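Local structure of vascular protein tyrosine phosphatase 1 (Rattus norvegicus, 3I36) at residues L226-M231 with A256-I261. The protein probably removes phosphate from phosphotyrosine residues of other proteins by hydrolysis, as the catalytic domain of a receptor-type tyrosine phosphatase. Sequence-based numbering, arbitrary orientation.
Sequences LVRDYM and AIDRLI
Arg228 and Asp258 form a two-pronged salt bridge that by itself carries the contact between segments 226-231 and 256-261. The arginine presents the NE/NH2 edge of its guanidinium to the carboxylate: NH2 donates to OD2 of Asp258 over 2.7 Å, in a bond bent only modestly (163°), while NE reaches OD1 of Asp258 at 2.8 Å, although the position of OD1 is less certain. OD2 is met on its syn side, with NH2 displaced from the carboxylate plane, yet the oxygen itself stays close to the guanidinium plane. The two planes are tilted 21° against each other, and the paired bonds would limit rotation of the guanidinium. Arg228 CG stands beside the backbone N, and a bend at chi2 (-58°) redirects CD and the guanidinium to bring that edge to the carboxylate. On the other helix, Asp258 holds CG anti to its own N, which carries the carboxylate toward Arg228. Both helices, 218-231 and 249-267, belong to the protein-tyrosine phosphatase fold; the second begins within the loop expected to bind substrate, after the probable phosphocysteine nucleophile Cys244, but the salt bridge lies away from that site. The backbones stay well apart, with CA of Arg228 8.5 Å from CA of Asp258. A leucine at Arg228 would probably leave OD2 without its charged mate in a buried setting. One turn earlier, Arg224 also bridges to OD1, with the same uncertainty. Beside the pair, Ile257 touches Leu220, and Ile261 touches Arg224 and Tyr225, of helix 218-231.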
ATOM      1  N   LEU A 226       9.718  -4.815  -9.709  1.00 15.27           N
ATOM      2  CA  LEU A 226       8.808  -5.424 -10.682  1.00 14.47           C
ATOM      3  C   LEU A 226       7.573  -4.553 -10.881  1.00 17.30           C
ATOM      4  O   LEU A 226       7.146  -4.292 -12.010  1.00 12.37           O
ATOM      5  CB  LEU A 226       8.395  -6.824 -10.231  1.00 16.63           C
ATOM      6  CG  LEU A 226       9.485  -7.894 -10.279  1.00 25.26           C
ATOM      7  CD1 LEU A 226       8.911  -9.254  -9.925  1.00 27.51           C
ATOM      8  CD2 LEU A 226      10.154  -7.927 -11.659  1.00 31.06           C
ATOM      9  N   VAL A 227       7.004  -4.098  -9.771  1.00 14.12           N
ATOM     10  CA  VAL A 227       5.843  -3.228  -9.833  1.00 15.17           C
ATOM     11  C   VAL A 227       6.188  -1.998 -10.647  1.00 15.20           C
ATOM     12  O   VAL A 227       5.443  -1.587 -11.538  1.00 16.73           O
ATOM     13  CB  VAL A 227       5.391  -2.801  -8.425  1.00 12.47           C
ATOM     14  CG1 VAL A 227       4.233  -1.805  -8.496  1.00 15.79           C
ATOM     15  CG2 VAL A 227       5.008  -4.015  -7.608  1.00 15.12           C
ATOM     16  N   ARG A 228       7.325  -1.400 -10.331  1.00 13.11           N
ATOM     17  CA  ARG A 228       7.752  -0.183 -11.005  1.00 13.01           C
ATOM     18  C   ARG A 228       8.004  -0.412 -12.492  1.00 13.79           C
ATOM     19  O   ARG A 228       7.687   0.435 -13.336  1.00 17.48           O
ATOM     20  CB  ARG A 228       8.992   0.380 -10.307  1.00 14.76           C
ATOM     21  CG  ARG A 228       8.623   1.226  -9.083  1.00 15.38           C
ATOM     22  CD  ARG A 228       7.720   2.329  -9.560  1.00 19.30           C
ATOM     23  NE  ARG A 228       7.068   3.073  -8.491  1.00 14.25           N
ATOM     24  CZ  ARG A 228       6.056   3.904  -8.704  1.00 17.56           C
ATOM     25  NH1 ARG A 228       5.604   4.065  -9.939  1.00 17.96           N
ATOM     26  NH2 ARG A 228       5.490   4.560  -7.698  1.00 16.04           N
ATOM     27  N   ASP A 229       8.574  -1.564 -12.813  1.00 15.11           N
ATOM     28  CA  ASP A 229       8.821  -1.895 -14.202  1.00 18.84           C
ATOM     29  C   ASP A 229       7.510  -1.856 -14.976  1.00 19.96           C
ATOM     30  O   ASP A 229       7.414  -1.278 -16.065  1.00 14.37           O
ATOM     31  CB  ASP A 229       9.452  -3.274 -14.309  1.00 17.30           C
ATOM     32  CG  ASP A 229       9.913  -3.581 -15.716  1.00 30.72           C
ATOM     33  OD1 ASP A 229      10.891  -2.952 -16.167  1.00 34.59           O
ATOM     34  OD2 ASP A 229       9.284  -4.438 -16.364  1.00 31.67           O
ATOM     35  N   TYR A 230       6.489  -2.472 -14.397  1.00 15.49           N
ATOM     36  CA  TYR A 230       5.171  -2.466 -15.004  1.00 13.80           C
ATOM     37  C   TYR A 230       4.577  -1.060 -15.054  1.00 16.55           C
ATOM     38  O   TYR A 230       4.018  -0.661 -16.068  1.00 15.33           O
ATOM     39  CB  TYR A 230       4.239  -3.400 -14.241  1.00 12.93           C
ATOM     40  CG  TYR A 230       2.811  -3.382 -14.717  1.00 17.59           C
ATOM     41  CD1 TYR A 230       2.434  -4.052 -15.874  1.00 18.87           C
ATOM     42  CD2 TYR A 230       1.824  -2.738 -13.977  1.00 23.14           C
ATOM     43  CE1 TYR A 230       1.114  -4.051 -16.299  1.00 20.79           C
ATOM     44  CE2 TYR A 230       0.506  -2.735 -14.389  1.00 19.45           C
ATOM     45  CZ  TYR A 230       0.156  -3.390 -15.546  1.00 23.29           C
ATOM     46  OH  TYR A 230      -1.163  -3.378 -15.949  1.00 23.46           O
ATOM     47  N   MET A 231       4.696  -0.318 -13.955  1.00 14.54           N
ATOM     48  CA  MET A 231       4.131   1.030 -13.888  1.00 11.75           C
ATOM     49  C   MET A 231       4.653   1.941 -14.985  1.00 16.48           C
ATOM     50  O   MET A 231       4.012   2.925 -15.327  1.00 11.95           O
ATOM     51  CB  MET A 231       4.383   1.650 -12.515  1.00 13.25           C
ATOM     52  CG  MET A 231       3.554   1.002 -11.427  1.00 14.76           C
ATOM     53  SD  MET A 231       1.798   0.999 -11.843  1.00 19.27           S
ATOM     54  CE  MET A 231       1.434   2.747 -11.879  1.00 17.08           C
ATOM     55  N   ALA A 256       6.517   3.314   1.413  1.00  8.60           N
ATOM     56  CA  ALA A 256       7.685   4.063   1.874  1.00 11.43           C
ATOM     57  C   ALA A 256       8.931   3.591   1.146  1.00 12.40           C
ATOM     58  O   ALA A 256       9.759   4.396   0.741  1.00  9.04           O
ATOM     59  CB  ALA A 256       7.862   3.915   3.385  1.00  8.84           C
ATOM     60  N   ILE A 257       9.071   2.281   0.967  1.00  8.86           N
ATOM     61  CA  ILE A 257      10.256   1.767   0.296  1.00 12.20           C
ATOM     62  C   ILE A 257      10.307   2.322  -1.123  1.00 10.53           C
ATOM     63  O   ILE A 257      11.356   2.720  -1.632  1.00 10.66           O
ATOM     64  CB  ILE A 257      10.181   0.245   0.184  1.00 15.22           C
ATOM     65  CG1 ILE A 257      10.442  -0.398   1.542  1.00 17.95           C
ATOM     66  CG2 ILE A 257      11.168  -0.266  -0.858  1.00 20.57           C
ATOM     67  CD1 ILE A 257      10.128  -1.891   1.550  1.00 17.49           C
ATOM     68  N   ASP A 258       9.158   2.355  -1.769  1.00 10.15           N
ATOM     69  CA  ASP A 258       9.119   2.834  -3.148  1.00 11.05           C
ATOM     70  C   ASP A 258       9.579   4.282  -3.191  1.00 15.28           C
ATOM     71  O   ASP A 258      10.383   4.689  -4.043  1.00 12.06           O
ATOM     72  CB  ASP A 258       7.710   2.710  -3.719  1.00  9.17           C
ATOM     73  CG  ASP A 258       7.619   3.226  -5.145  1.00 10.11           C
ATOM     74  OD1 ASP A 258       8.271   2.647  -6.036  1.00 13.19           O
ATOM     75  OD2 ASP A 258       6.891   4.209  -5.369  1.00 11.39           O
ATOM     76  N   ARG A 259       9.062   5.062  -2.256  1.00 14.23           N
ATOM     77  CA  ARG A 259       9.398   6.466  -2.189  1.00 13.76           C
ATOM     78  C   ARG A 259      10.864   6.685  -1.853  1.00 12.22           C
ATOM     79  O   ARG A 259      11.512   7.549  -2.437  1.00 12.10           O
ATOM     80  CB  ARG A 259       8.494   7.157  -1.183  1.00 13.77           C
ATOM     81  CG  ARG A 259       7.049   7.182  -1.659  1.00 12.98           C
ATOM     82  CD  ARG A 259       6.142   7.801  -0.625  1.00  9.90           C
ATOM     83  NE  ARG A 259       6.531   9.171  -0.313  1.00 12.55           N
ATOM     84  CZ  ARG A 259       5.785  10.014   0.394  1.00 15.14           C
ATOM     85  NH1 ARG A 259       4.594   9.629   0.836  1.00 11.16           N
ATOM     86  NH2 ARG A 259       6.226  11.238   0.655  1.00 11.58           N
ATOM     87  N   LEU A 260      11.378   5.899  -0.911  1.00  9.99           N
ATOM     88  CA  LEU A 260      12.774   5.998  -0.517  1.00 14.15           C
ATOM     89  C   LEU A 260      13.686   5.692  -1.679  1.00 12.94           C
ATOM     90  O   LEU A 260      14.720   6.330  -1.849  1.00 11.55           O
ATOM     91  CB  LEU A 260      13.063   5.016   0.609  1.00 16.78           C
ATOM     92  CG  LEU A 260      12.539   5.541   1.934  1.00 23.37           C
ATOM     93  CD1 LEU A 260      12.439   4.394   2.913  1.00 19.96           C
ATOM     94  CD2 LEU A 260      13.476   6.647   2.431  1.00 21.34           C
ATOM     95  N   ILE A 261      13.325   4.695  -2.477  1.00 11.21           N
ATOM     96  CA  ILE A 261      14.187   4.339  -3.600  1.00 13.79           C
ATOM     97  C   ILE A 261      14.270   5.493  -4.581  1.00 14.01           C
ATOM     98  O   ILE A 261      15.356   5.848  -5.047  1.00 12.34           O
ATOM     99  CB  ILE A 261      13.712   3.059  -4.303  1.00 15.33           C
ATOM    100  CG1 ILE A 261      13.898   1.852  -3.360  1.00 12.28           C
ATOM    101  CG2 ILE A 261      14.447   2.873  -5.625  1.00 13.80           C
ATOM    102  CD1 ILE A 261      13.207   0.568  -3.856  1.00 17.92           C
TER